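Local coordinates for protein proline dehydrogenase (Bradyrhizobium japonicum USDA 110, PDB 3HAZ) that probably oxidizes proline to glutamate in two steps, with a flavin-dependent proline dehydrogenase and an NAD-dependent aldehyde dehydrogenase joined in one chain, at residues 37-42 with 405-410; 41-46 with 482-487; 371-376 with 399-404; 382-385 with 391-394. All coordinates share one frame; numbering follows the deposited sequence.

Contact 1 of 4, residues 37-42 with 405-410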
loop_
_atom_site.group_PDB
_atom_site.type_symbol
_atom_site.label_atom_id
_atom_site.label_comp_id
_atom_site.label_asym_id
_atom_site.label_seq_id
_atom_site.Cartn_x
_atom_site.Cartn_y
_atom_site.Cartn_z
ATOM N N ALA A 37 13.401 4.848 44.207
ATOM C CA ALA A 37 12.259 4.530 45.051
ATOM C C ALA A 37 11.795 5.747 45.849
ATOM O O ALA A 37 10.596 6.002 45.955
ATOM C CB ALA A 37 12.588 3.365 45.982
ATOM N N ARG A 38 12.742 6.494 46.415
ATOM C CA ARG A 38 12.400 7.724 47.124
ATOM C C ARG A 38 11.774 8.731 46.158
ATOM O O ARG A 38 10.782 9.384 46.473
ATOM C CB ARG A 38 13.633 8.329 47.811
ATOM C CG ARG A 38 14.132 7.513 49.024
ATOM C CD ARG A 38 15.215 8.255 49.811
ATOM N NE ARG A 38 16.484 8.302 49.087
ATOM C CZ ARG A 38 17.409 7.349 49.142
ATOM N NH1 ARG A 38 17.209 6.272 49.891
ATOM N NH2 ARG A 38 18.535 7.470 48.449
ATOM N N ILE A 39 12.360 8.845 44.976
ATOM C CA ILE A 39 11.884 9.805 43.995
ATOM C C ILE A 39 10.457 9.468 43.592
ATOM O O ILE A 39 9.590 10.347 43.529
ATOM C CB ILE A 39 12.799 9.829 42.762
ATOM C CG1 ILE A 39 14.088 10.588 43.089
ATOM C CG2 ILE A 39 12.097 10.469 41.590
ATOM C CD1 ILE A 39 15.186 10.402 42.067
ATOM N N HIS A 40 10.221 8.184 43.340
ATOM C CA HIS A 40 8.918 7.711 42.901
ATOM C C HIS A 40 7.855 8.034 43.935
ATOM O O HIS A 40 6.765 8.490 43.593
ATOM C CB HIS A 40 8.954 6.204 42.640
ATOM C CG HIS A 40 7.724 5.682 41.966
ATOM N ND1 HIS A 40 7.582 5.660 40.593
ATOM C CD2 HIS A 40 6.579 5.168 42.472
ATOM C CE1 HIS A 40 6.402 5.151 40.285
ATOM N NE2 HIS A 40 5.774 4.847 41.407
ATOM N N ARG A 41 8.187 7.804 45.202
ATOM C CA ARG A 41 7.259 8.035 46.304
ATOM C C ARG A 41 6.933 9.517 46.496
ATOM O O ARG A 41 5.762 9.898 46.519
ATOM C CB ARG A 41 7.813 7.445 47.601
ATOM C CG ARG A 41 6.975 7.773 48.818
ATOM C CD ARG A 41 7.721 7.478 50.104
ATOM N NE ARG A 41 7.139 8.213 51.222
ATOM C CZ ARG A 41 6.074 7.810 51.904
ATOM N NH1 ARG A 41 5.472 6.669 51.584
ATOM N NH2 ARG A 41 5.611 8.548 52.907
ATOM N N THR A 42 7.972 10.339 46.648
ATOM C CA THR A 42 7.811 11.788 46.733
ATOM C C THR A 42 6.968 12.338 45.585
ATOM O O THR A 42 6.036 13.120 45.801
ATOM C CB THR A 42 9.177 12.517 46.726
ATOM O OG1 THR A 42 9.890 12.213 47.930
ATOM C CG2 THR A 42 8.984 14.029 46.639
ATOM N N VAL A 405 15.250 16.534 41.961
ATOM C CA VAL A 405 16.219 17.507 42.462
ATOM C C VAL A 405 16.369 17.381 43.975
ATOM O O VAL A 405 17.471 17.492 44.511
ATOM C CB VAL A 405 15.846 18.960 42.074
ATOM C CG1 VAL A 405 16.726 19.958 42.814
ATOM C CG2 VAL A 405 15.964 19.153 40.566
ATOM N N LEU A 406 15.257 17.145 44.665
ATOM C CA LEU A 406 15.296 16.961 46.107
ATOM C C LEU A 406 16.193 15.771 46.482
ATOM O O LEU A 406 17.054 15.884 47.353
ATOM C CB LEU A 406 13.884 16.774 46.664
ATOM C CG LEU A 406 13.740 16.710 48.185
ATOM C CD1 LEU A 406 14.288 17.976 48.845
ATOM C CD2 LEU A 406 12.284 16.495 48.563
ATOM N N GLU A 407 15.998 14.638 45.815
ATOM C CA GLU A 407 16.802 13.447 46.095
ATOM C C GLU A 407 18.294 13.715 45.908
ATOM O O GLU A 407 19.119 13.279 46.712
ATOM C CB GLU A 407 16.368 12.274 45.216
ATOM C CG GLU A 407 17.362 11.109 45.185
ATOM C CD GLU A 407 17.523 10.419 46.539
ATOM O OE1 GLU A 407 16.530 10.335 47.296
ATOM O OE2 GLU A 407 18.644 9.952 46.842
ATOM N N MET A 408 18.637 14.438 44.850
ATOM C CA MET A 408 20.032 14.729 44.557
ATOM C C MET A 408 20.638 15.703 45.561
ATOM O O MET A 408 21.847 15.702 45.779
ATOM C CB MET A 408 20.179 15.270 43.137
ATOM C CG MET A 408 19.773 14.273 42.068
ATOM S SD MET A 408 20.300 14.796 40.433
ATOM C CE MET A 408 19.891 16.537 40.501
ATOM N N ALA A 409 19.797 16.530 46.171
ATOM C CA ALA A 409 20.261 17.480 47.177
ATOM C C ALA A 409 20.759 16.761 48.425
ATOM O O ALA A 409 21.649 17.256 49.118
ATOM C CB ALA A 409 19.155 18.457 47.544
ATOM N N GLU A 410 20.173 15.601 48.709
ATOM C CA GLU A 410 20.521 14.826 49.897
ATOM C C GLU A 410 20.212 15.602 51.174
ATOM O O GLU A 410 20.463 15.123 52.280
ATOM C CB GLU A 410 21.997 14.416 49.870
ATOM C CG GLU A 410 22.370 13.491 48.723
ATOM C CD GLU A 410 23.815 13.022 48.792
ATOM O OE1 GLU A 410 24.312 12.767 49.911
ATOM O OE2 GLU A 410 24.455 12.901 47.725
#
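Arg38 of helix 33-50 holds Glu407 of helix 399-409 in a bidentate, side-on salt bridge, which ties an N-terminal helix to one of the helices around the parallel barrel of the proline dehydrogenase part, a family of the TIM-barrel clan. The NE of Arg38 donates to OE1 of Glu407 over 2.7 Å with an N-H...O angle of 162°. Beside it NH2 of Arg38 reaches OE2 of Glu407 at 3.0 Å, slightly straighter. Each carboxylate oxygen takes one of these nitrogens, met on its syn side. The carboxylate lies at the guanidinium edge, but the two planes are turned 33° apart, and both donors sit somewhat out of the carboxylate plane. Two bonds of this kind limit rotation of either group about its last torsion.

Nearer the backbone of Glu407 the contact turns apolar. CG1 of Ile39 packs on CB of Glu407 at 3.5 Å, and CD1 of Ile39 lies 3.9 Å from Glu407 CG, so the aliphatic root of the acid is covered while its charged end goes to the arginine. The bend at chi2 of Glu407 (65°) makes this division possible, turning the carboxylate back toward Arg38.

A second shell sets Ile39: it is buried against Leu31, Leu400, Thr404 and Arg486, whereas Arg38 lies on the exposed side. The backbones come nearest at the same place, with CA of Ile39 and CA of Glu407 6.5 Å apart. Even the arginine's aliphatic stem takes part, its CD standing 3.5 Å from Glu407 OE1.

Contact 2 of 4, residues 41-46 with 482-487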
loop_
_atom_site.group_PDB
_atom_site.type_symbol
_atom_site.label_atom_id
_atom_site.label_comp_id
_atom_site.label_asym_id
_atom_site.label_seq_id
_atom_site.Cartn_x
_atom_site.Cartn_y
_atom_site.Cartn_z
ATOM N N ARG A 41 8.187 7.804 45.202
ATOM C CA ARG A 41 7.259 8.035 46.304
ATOM C C ARG A 41 6.933 9.517 46.496
ATOM O O ARG A 41 5.762 9.898 46.519
ATOM C CB ARG A 41 7.813 7.445 47.601
ATOM C CG ARG A 41 6.975 7.773 48.818
ATOM C CD ARG A 41 7.721 7.478 50.104
ATOM N NE ARG A 41 7.139 8.213 51.222
ATOM C CZ ARG A 41 6.074 7.810 51.904
ATOM N NH1 ARG A 41 5.472 6.669 51.584
ATOM N NH2 ARG A 41 5.611 8.548 52.907
ATOM N N THR A 42 7.972 10.339 46.648
ATOM C CA THR A 42 7.811 11.788 46.733
ATOM C C THR A 42 6.968 12.338 45.585
ATOM O O THR A 42 6.036 13.120 45.801
ATOM C CB THR A 42 9.177 12.517 46.726
ATOM O OG1 THR A 42 9.890 12.213 47.930
ATOM C CG2 THR A 42 8.984 14.029 46.639
ATOM N N ALA A 43 7.300 11.930 44.364
ATOM C CA ALA A 43 6.609 12.422 43.177
ATOM C C ALA A 43 5.141 11.977 43.108
ATOM O O ALA A 43 4.268 12.764 42.733
ATOM C CB ALA A 43 7.363 12.017 41.910
ATOM N N THR A 44 4.871 10.720 43.461
ATOM C CA THR A 44 3.490 10.241 43.521
ATOM C C THR A 44 2.683 11.068 44.528
ATOM O O THR A 44 1.546 11.454 44.265
ATOM C CB THR A 44 3.410 8.744 43.900
ATOM O OG1 THR A 44 4.122 7.963 42.931
ATOM C CG2 THR A 44 1.960 8.278 43.953
ATOM N N ARG A 45 3.279 11.349 45.681
ATOM C CA ARG A 45 2.603 12.144 46.697
ATOM C C ARG A 45 2.324 13.570 46.216
ATOM O O ARG A 45 1.279 14.142 46.524
ATOM C CB ARG A 45 3.406 12.153 47.999
ATOM C CG ARG A 45 3.431 10.793 48.705
ATOM C CD ARG A 45 4.303 10.815 49.950
ATOM N NE ARG A 45 3.854 11.791 50.941
ATOM C CZ ARG A 45 3.026 11.514 51.946
ATOM N NH1 ARG A 45 2.544 10.284 52.089
ATOM N NH2 ARG A 45 2.673 12.464 52.806
ATOM N N LEU A 46 3.261 14.141 45.465
ATOM C CA LEU A 46 3.074 15.488 44.931
ATOM C C LEU A 46 1.922 15.501 43.927
ATOM O O LEU A 46 1.061 16.373 43.973
ATOM C CB LEU A 46 4.361 16.007 44.286
ATOM C CG LEU A 46 5.591 16.166 45.194
ATOM C CD1 LEU A 46 6.778 16.710 44.411
ATOM C CD2 LEU A 46 5.297 17.056 46.391
ATOM N N ALA A 482 2.348 7.555 34.328
ATOM C CA ALA A 482 2.785 8.186 33.084
ATOM C C ALA A 482 3.550 9.492 33.326
ATOM O O ALA A 482 4.492 9.820 32.602
ATOM C CB ALA A 482 1.593 8.434 32.168
ATOM N N LEU A 483 3.130 10.240 34.338
ATOM C CA LEU A 483 3.794 11.488 34.685
ATOM C C LEU A 483 5.152 11.201 35.312
ATOM O O LEU A 483 5.977 12.104 35.472
ATOM C CB LEU A 483 2.928 12.290 35.655
ATOM C CG LEU A 483 1.494 12.557 35.190
ATOM C CD1 LEU A 483 0.644 13.037 36.348
ATOM C CD2 LEU A 483 1.465 13.569 34.050
ATOM N N LEU A 484 5.380 9.934 35.646
ATOM C CA LEU A 484 6.557 9.524 36.408
ATOM C C LEU A 484 7.626 8.841 35.564
ATOM O O LEU A 484 8.652 8.400 36.088
ATOM C CB LEU A 484 6.142 8.589 37.542
ATOM C CG LEU A 484 5.354 9.243 38.674
ATOM C CD1 LEU A 484 5.232 8.291 39.854
ATOM C CD2 LEU A 484 6.037 10.533 39.087
ATOM N N GLN A 485 7.378 8.735 34.266
ATOM C CA GLN A 485 8.353 8.139 33.366
ATOM C C GLN A 485 9.653 8.924 33.455
ATOM O O GLN A 485 9.649 10.152 33.348
ATOM C CB GLN A 485 7.836 8.175 31.927
ATOM C CG GLN A 485 8.792 7.572 30.907
ATOM C CD GLN A 485 8.576 8.121 29.506
ATOM O OE1 GLN A 485 8.652 7.387 28.519
ATOM N NE2 GLN A 485 8.302 9.422 29.414
ATOM N N ARG A 486 10.763 8.226 33.656
ATOM C CA ARG A 486 12.054 8.903 33.662
ATOM C C ARG A 486 12.458 9.344 32.254
ATOM O O ARG A 486 12.226 8.625 31.278
ATOM C CB ARG A 486 13.132 8.033 34.308
ATOM C CG ARG A 486 13.337 8.313 35.800
ATOM C CD ARG A 486 12.015 8.448 36.548
ATOM N NE ARG A 486 12.139 8.080 37.959
ATOM C CZ ARG A 486 11.117 7.726 38.735
ATOM N NH1 ARG A 486 9.888 7.691 38.239
ATOM N NH2 ARG A 486 11.321 7.401 40.006
ATOM N N PRO A 487 13.040 10.549 32.147
ATOM C CA PRO A 487 13.440 11.122 30.857
ATOM C C PRO A 487 14.377 10.204 30.075
ATOM O O PRO A 487 14.207 10.042 28.866
ATOM C CB PRO A 487 14.152 12.417 31.263
ATOM C CG PRO A 487 13.479 12.807 32.558
ATOM C CD PRO A 487 13.218 11.503 33.259
#
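Leu484 spreads its two methyl groups over Ala43 and Thr44 of helix 33-50, and has more surface buried here than either partner. The contact joins this N-terminal helix to the chain that follows helix 480-483, beyond the strands of the proline dehydrogenase barrel, so two pieces distant in sequence meet at one flank of the flavoenzyme part. CD2 of Leu484 presses on CB of Ala43 at 3.5 Å, tighter than usual for two carbons. CD1 of the same leucine lies 3.3 Å from OG1 of Thr44, a packing contact between a methyl group and a hydroxyl. The branch of Leu484 therefore straddles two consecutive residues of the helix, one methyl to each.

The backbones come nearest here, with the CA atoms of Ala43 and Leu484 7.4 Å apart. Thr44 meets the leucine at about a right angle. Its OG1 stands beside the backbone N (chi1 -59°), which suits its hydrogen bond back to the carbonyl of His40 one turn earlier; the hydroxyl is thereby satisfied within its own helix.

Further out, Leu484 also touches His40 and Ile47, while Ala43 packs against Ala403 of helix 399-409. The leucine's side chain is about 6 Å from that of Phe469, an FAD-binding residue. Arg486 adds a brace within its own segment and pairs with Glu36 through NE. Its NH1 donates to the carbonyl O of Leu484 over 2.6 Å at an N-H...O angle of 148°, in the plane of that carbonyl.

Contact 3 of 4, residues 371-376 with 399-404. With FAD (flavin-adenine dinucleotide), chain C.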
loop_
_atom_site.group_PDB
_atom_site.type_symbol
_atom_site.label_atom_id
_atom_site.label_comp_id
_atom_site.label_asym_id
_atom_site.label_seq_id
_atom_site.Cartn_x
_atom_site.Cartn_y
_atom_site.Cartn_z
ATOM N N MET A 371 14.870 15.465 26.610
ATOM C CA MET A 371 16.251 15.941 26.624
ATOM C C MET A 371 16.381 17.210 27.475
ATOM O O MET A 371 17.383 17.412 28.165
ATOM C CB MET A 371 16.773 16.185 25.200
ATOM C CG MET A 371 17.173 14.916 24.443
ATOM S SD MET A 371 18.561 14.041 25.212
ATOM C CE MET A 371 19.962 15.104 24.843
ATOM N N THR A 372 15.367 18.067 27.426
ATOM C CA THR A 372 15.365 19.242 28.289
ATOM C C THR A 372 15.286 18.799 29.743
ATOM O O THR A 372 15.989 19.329 30.606
ATOM C CB THR A 372 14.202 20.199 27.965
ATOM O OG1 THR A 372 14.492 20.892 26.744
ATOM C CG2 THR A 372 14.011 21.220 29.088
ATOM N N ASP A 373 14.430 17.817 30.003
ATOM C CA ASP A 373 14.256 17.292 31.352
ATOM C C ASP A 373 15.544 16.655 31.868
ATOM O O ASP A 373 15.912 16.850 33.022
ATOM C CB ASP A 373 13.095 16.291 31.405
ATOM C CG ASP A 373 11.742 16.971 31.489
ATOM O OD1 ASP A 373 11.695 18.194 31.764
ATOM O OD2 ASP A 373 10.720 16.284 31.282
ATOM N N LEU A 374 16.225 15.901 31.007
ATOM C CA LEU A 374 17.523 15.331 31.343
ATOM C C LEU A 374 18.560 16.405 31.641
ATOM O O LEU A 374 19.292 16.317 32.624
ATOM C CB LEU A 374 18.051 14.464 30.194
ATOM C CG LEU A 374 17.645 12.994 30.125
ATOM C CD1 LEU A 374 18.392 12.333 28.988
ATOM C CD2 LEU A 374 17.938 12.288 31.439
ATOM N N ASN A 375 18.649 17.402 30.768
ATOM C CA ASN A 375 19.647 18.444 30.956
ATOM C C ASN A 375 19.367 19.279 32.204
ATOM O O ASN A 375 20.295 19.757 32.867
ATOM C CB ASN A 375 19.766 19.341 29.719
ATOM C CG ASN A 375 21.121 20.029 29.634
ATOM O OD1 ASN A 375 22.155 19.380 29.743
ATOM N ND2 ASN A 375 21.118 21.344 29.448
ATOM N N TYR A 376 18.089 19.447 32.534
ATOM C CA TYR A 376 17.724 20.207 33.730
ATOM C C TYR A 376 18.240 19.514 34.992
ATOM O O TYR A 376 18.840 20.149 35.863
ATOM C CB TYR A 376 16.211 20.414 33.815
ATOM C CG TYR A 376 15.778 21.331 34.945
ATOM C CD1 TYR A 376 15.426 22.660 34.697
ATOM C CD2 TYR A 376 15.726 20.869 36.262
ATOM C CE1 TYR A 376 15.027 23.506 35.736
ATOM C CE2 TYR A 376 15.338 21.701 37.301
ATOM C CZ TYR A 376 14.983 23.015 37.036
ATOM O OH TYR A 376 14.592 23.834 38.076
ATOM N N ALA A 399 6.357 17.866 39.050
ATOM C CA ALA A 399 6.503 17.064 40.281
ATOM C C ALA A 399 7.679 16.085 40.255
ATOM O O ALA A 399 8.350 15.871 41.268
ATOM C CB ALA A 399 5.209 16.315 40.593
ATOM N N LEU A 400 7.918 15.488 39.095
ATOM C CA LEU A 400 9.039 14.572 38.929
ATOM C C LEU A 400 10.368 15.331 39.000
ATOM O O LEU A 400 11.328 14.873 39.625
ATOM C CB LEU A 400 8.934 13.828 37.598
ATOM C CG LEU A 400 10.069 12.837 37.314
ATOM C CD1 LEU A 400 10.156 11.773 38.409
ATOM C CD2 LEU A 400 9.901 12.195 35.944
ATOM N N THR A 401 10.421 16.494 38.358
ATOM C CA THR A 401 11.625 17.315 38.400
ATOM C C THR A 401 11.925 17.712 39.842
ATOM O O THR A 401 13.063 17.596 40.304
ATOM C CB THR A 401 11.482 18.577 37.536
ATOM O OG1 THR A 401 11.076 18.205 36.215
ATOM C CG2 THR A 401 12.798 19.336 37.461
ATOM N N VAL A 402 10.896 18.173 40.550
ATOM C CA VAL A 402 11.056 18.565 41.943
ATOM C C VAL A 402 11.562 17.395 42.784
ATOM O O VAL A 402 12.556 17.530 43.498
ATOM C CB VAL A 402 9.745 19.097 42.567
ATOM C CG1 VAL A 402 9.915 19.261 44.074
ATOM C CG2 VAL A 402 9.332 20.428 41.933
ATOM N N ALA A 403 10.880 16.254 42.697
ATOM C CA ALA A 403 11.247 15.073 43.490
ATOM C C ALA A 403 12.674 14.621 43.204
ATOM O O ALA A 403 13.377 14.146 44.096
ATOM C CB ALA A 403 10.275 13.921 43.226
ATOM N N THR A 404 13.090 14.768 41.950
ATOM C CA THR A 404 14.401 14.296 41.524
ATOM C C THR A 404 15.505 15.230 42.014
ATOM O O THR A 404 16.565 14.775 42.444
ATOM C CB THR A 404 14.469 14.134 39.996
ATOM O OG1 THR A 404 13.491 13.173 39.578
ATOM C CG2 THR A 404 15.858 13.668 39.558
HETATM P PA FAD C . 7.493 21.059 32.186
HETATM O O1A FAD C . 6.004 20.674 31.635
HETATM O O2A FAD C . 8.145 19.945 32.873
HETATM O O5B FAD C . 8.419 21.487 30.921
HETATM C C5B FAD C . 7.926 22.461 30.047
HETATM C C4B FAD C . 9.049 22.936 29.115
HETATM O O4B FAD C . 10.034 21.918 28.537
HETATM C C3B FAD C . 9.096 24.125 28.366
HETATM O O3B FAD C . 8.708 25.337 28.988
HETATM C C2B FAD C . 10.384 24.018 27.589
HETATM O O2B FAD C . 11.486 24.767 28.065
HETATM C C1B FAD C . 10.622 22.559 27.425
HETATM N N9A FAD C . 10.105 21.912 26.233
HETATM C C8A FAD C . 8.779 21.751 25.844
HETATM N N7A FAD C . 8.773 21.037 24.677
HETATM C C5A FAD C . 10.117 20.750 24.344
HETATM C C6A FAD C . 10.742 20.010 23.194
HETATM N N6A FAD C . 9.911 19.428 22.146
HETATM N N1A FAD C . 12.049 19.873 23.123
HETATM C C2A FAD C . 12.875 20.414 24.127
HETATM N N3A FAD C . 12.275 21.128 25.231
HETATM C C4A FAD C . 10.912 21.267 25.304
HETATM N N1 FAD C . 12.200 30.754 31.320
HETATM C C2 FAD C . 13.081 31.512 30.588
HETATM O O2 FAD C . 13.356 31.166 29.283
HETATM N N3 FAD C . 13.671 32.685 31.171
HETATM C C4 FAD C . 13.362 33.046 32.452
HETATM O O4 FAD C . 13.988 34.151 33.044
HETATM C C4X FAD C . 12.445 32.251 33.222
HETATM N N5 FAD C . 12.103 32.628 34.629
HETATM C C5X FAD C . 11.192 31.836 35.369
HETATM C C6 FAD C . 10.852 32.214 36.749
HETATM C C7 FAD C . 9.946 31.418 37.487
HETATM C C7M FAD C . 9.585 31.832 38.905
HETATM C C8 FAD C . 9.347 30.206 36.880
HETATM C C8M FAD C . 8.355 29.325 37.658
HETATM C C9 FAD C . 9.675 29.849 35.561
HETATM C C9A FAD C . 10.611 30.678 34.781
HETATM N N10 FAD C . 10.957 30.312 33.405
HETATM C C10 FAD C . 11.886 31.127 32.657
HETATM C "C1'" FAD C . 10.520 29.017 32.792
HETATM C "C2'" FAD C . 9.201 29.055 31.978
HETATM O "O2'" FAD C . 8.477 30.244 32.275
HETATM C "C3'" FAD C . 8.399 27.775 32.263
HETATM O "O3'" FAD C . 7.754 27.877 33.528
HETATM C "C4'" FAD C . 9.288 26.480 32.250
HETATM O "O4'" FAD C . 10.166 26.323 31.189
HETATM C "C5'" FAD C . 8.450 25.197 32.500
HETATM O "O5'" FAD C . 9.219 24.131 33.033
HETATM P P FAD C . 8.449 23.054 34.032
HETATM O O1P FAD C . 9.561 21.973 34.645
HETATM O O2P FAD C . 7.742 23.783 35.092
HETATM O O3P FAD C . 7.272 22.355 33.141
#
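Tyr376 and Thr401 meet through carbon alone, although each carries a hydroxyl: CG2 of Thr401 lies 3.5 Å from both CD2 and CE2 of Tyr376, approaching the ring obliquely, with the side chains crossing at about a right angle. CG2 lies anti to the backbone N of Thr401 (chi1 -53° for OG1), which leaves the methyl for the ring and OG1 for another partner. That partner is Lys344, an FAD-binding residue, whose NZ gives a hydrogen bond to OG1. The hydroxyl of Tyr376 is bonded instead to the carbonyl of Leu342.

Asp373 comes no closer than 4.5 Å to Thr401, measured from OD1 to OG1. Its carboxylate is salt-bridged to Lys344 through OD1 and to Lys369 through OD2, so Lys344 links the two helices by meeting both Asp373 and Thr401. This pairing probably helps to position a lysine known to bind FAD. Next to Asp373 in the chain, OG1 of Thr372 donates to N3A of the FAD adenine over 2.7 Å, and CG2 of the same threonine lies 4.0 Å from C1B of the ribose.

Helices 369-384 and 399-409 flank strand 390-395 in the beta-alpha-beta arrangement of the proline dehydrogenase barrel, and their junction lies beside the FAD site, which helix 369-384 enters through Thr372.

Contact 4 of 4, residues 382-385 with 391-394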
loop_
_atom_site.group_PDB
_atom_site.type_symbol
_atom_site.label_atom_id
_atom_site.label_comp_id
_atom_site.label_asym_id
_atom_site.label_seq_id
_atom_site.Cartn_x
_atom_site.Cartn_y
_atom_site.Cartn_z
ATOM N N LYS A 382 24.852 19.887 38.959
ATOM C CA LYS A 382 26.001 20.772 38.836
ATOM C C LYS A 382 25.895 21.945 39.810
ATOM O O LYS A 382 26.840 22.247 40.535
ATOM C CB LYS A 382 26.076 21.290 37.404
ATOM C CG LYS A 382 27.426 21.801 36.949
ATOM C CD LYS A 382 27.380 22.038 35.440
ATOM C CE LYS A 382 28.576 22.838 34.958
ATOM N NZ LYS A 382 29.844 22.086 35.133
ATOM N N LEU A 383 24.742 22.606 39.825
ATOM C CA LEU A 383 24.556 23.766 40.690
ATOM C C LEU A 383 24.627 23.403 42.173
ATOM O O LEU A 383 25.181 24.154 42.973
ATOM C CB LEU A 383 23.240 24.477 40.376
ATOM C CG LEU A 383 23.254 25.351 39.123
ATOM C CD1 LEU A 383 21.826 25.664 38.678
ATOM C CD2 LEU A 383 24.056 26.635 39.367
ATOM N N LEU A 384 24.066 22.255 42.538
ATOM C CA LEU A 384 24.060 21.841 43.936
ATOM C C LEU A 384 25.483 21.689 44.466
ATOM O O LEU A 384 25.757 21.989 45.628
ATOM C CB LEU A 384 23.278 20.540 44.119
ATOM C CG LEU A 384 21.757 20.672 44.021
ATOM C CD1 LEU A 384 21.096 19.308 43.923
ATOM C CD2 LEU A 384 21.189 21.472 45.198
ATOM N N ALA A 385 26.386 21.231 43.607
ATOM C CA ALA A 385 27.773 21.011 44.007
ATOM C C ALA A 385 28.561 22.320 44.046
ATOM O O ALA A 385 29.722 22.334 44.448
ATOM C CB ALA A 385 28.445 20.005 43.074
ATOM N N PHE A 391 23.851 29.863 45.366
ATOM C CA PHE A 391 22.586 29.443 45.954
ATOM C C PHE A 391 21.606 29.155 44.815
ATOM O O PHE A 391 21.074 30.082 44.203
ATOM C CB PHE A 391 22.042 30.537 46.880
ATOM C CG PHE A 391 20.733 30.185 47.546
ATOM C CD1 PHE A 391 20.716 29.558 48.791
ATOM C CD2 PHE A 391 19.519 30.510 46.940
ATOM C CE1 PHE A 391 19.512 29.242 49.413
ATOM C CE2 PHE A 391 18.303 30.195 47.555
ATOM C CZ PHE A 391 18.300 29.558 48.792
ATOM N N PRO A 392 21.387 27.866 44.511
ATOM C CA PRO A 392 20.538 27.480 43.379
ATOM C C PRO A 392 19.059 27.666 43.687
ATOM O O PRO A 392 18.627 27.456 44.820
ATOM C CB PRO A 392 20.846 25.985 43.186
ATOM C CG PRO A 392 22.063 25.701 44.028
ATOM C CD PRO A 392 22.012 26.698 45.153
ATOM N N GLN A 393 18.304 28.067 42.671
ATOM C CA GLN A 393 16.865 28.250 42.776
ATOM C C GLN A 393 16.233 27.503 41.611
ATOM O O GLN A 393 16.401 27.886 40.455
ATOM C CB GLN A 393 16.505 29.732 42.689
ATOM C CG GLN A 393 17.327 30.639 43.610
ATOM C CD GLN A 393 17.233 32.105 43.214
ATOM O OE1 GLN A 393 17.733 32.511 42.165
ATOM N NE2 GLN A 393 16.584 32.901 44.050
ATOM N N PHE A 394 15.517 26.431 41.910
ATOM C CA PHE A 394 14.986 25.577 40.862
ATOM C C PHE A 394 13.536 25.937 40.606
ATOM O O PHE A 394 12.651 25.567 41.368
ATOM C CB PHE A 394 15.149 24.104 41.247
ATOM C CG PHE A 394 16.570 23.729 41.575
ATOM C CD1 PHE A 394 17.517 23.600 40.568
ATOM C CD2 PHE A 394 16.968 23.538 42.889
ATOM C CE1 PHE A 394 18.832 23.275 40.865
ATOM C CE2 PHE A 394 18.278 23.210 43.193
ATOM C CZ PHE A 394 19.212 23.076 42.178
#
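The ring of Phe394 takes CD2 of Leu384 at its edge, near the ring plane, 3.9 Å from CE2 and CZ alike. CG of Leu384 is 4.0 Å from the same CZ, so the leucine's branch point as well as its methyl touches this corner of the ring. Leu383 comes to another part: its CD1 lies obliquely, 4.4 Å from CE1 of Phe394. Two successive leucines of helix 369-384 thus reach different atoms of the ring, CE2 and CZ for Leu384 and CE1 for Leu383. The ring gets there with its CG beside the backbone N (chi1 -55°), which brings its far end toward the helix although the CB does not head that way.

Pro392 fills the other half of the contact. Its CG sits 3.6 Å from the carbonyl O of Leu383, and its CB is 4.0 Å from CB of Leu383. At this point the backbones are nearest, CA of Leu383 lying 6.1 Å from CA of Pro392.

Around this core, Leu383 also packs on Leu342 and Ile324, Leu384 on Phe415, and Phe394 on Phe417. Residues 391-393 alternate, Pro392 directed at the helix and Phe391 and Gln393 away from it. This is helix-on-strand packing in the beta-alpha-beta units of a parallel barrel, here the proline dehydrogenase barrel that carries FAD.

Contacts 3 and 4 lie in the barrel of the proline dehydrogenase part and share helix 369-384, whereas contacts 1 and 2 share helix 33-50, which packs on its outside. Helix 399-409 is common to contacts 1 and 3, facing the N-terminal helix with one side and helix 369-384 with another. Chemistry differs with place in the fold. Contact 1, only partly buried, has the one salt bridge across its segments; contacts 2 and 4 are buried and apolar in character; contact 3, also buried, sends its polar groups to lysines, a backbone carbonyl and FAD. Contacts 3 and 4 touch where Tyr376 OH lies 3.2 Å from Phe394 CB, while contacts 2 and 4 remain about 11 Å apart at their nearest atoms.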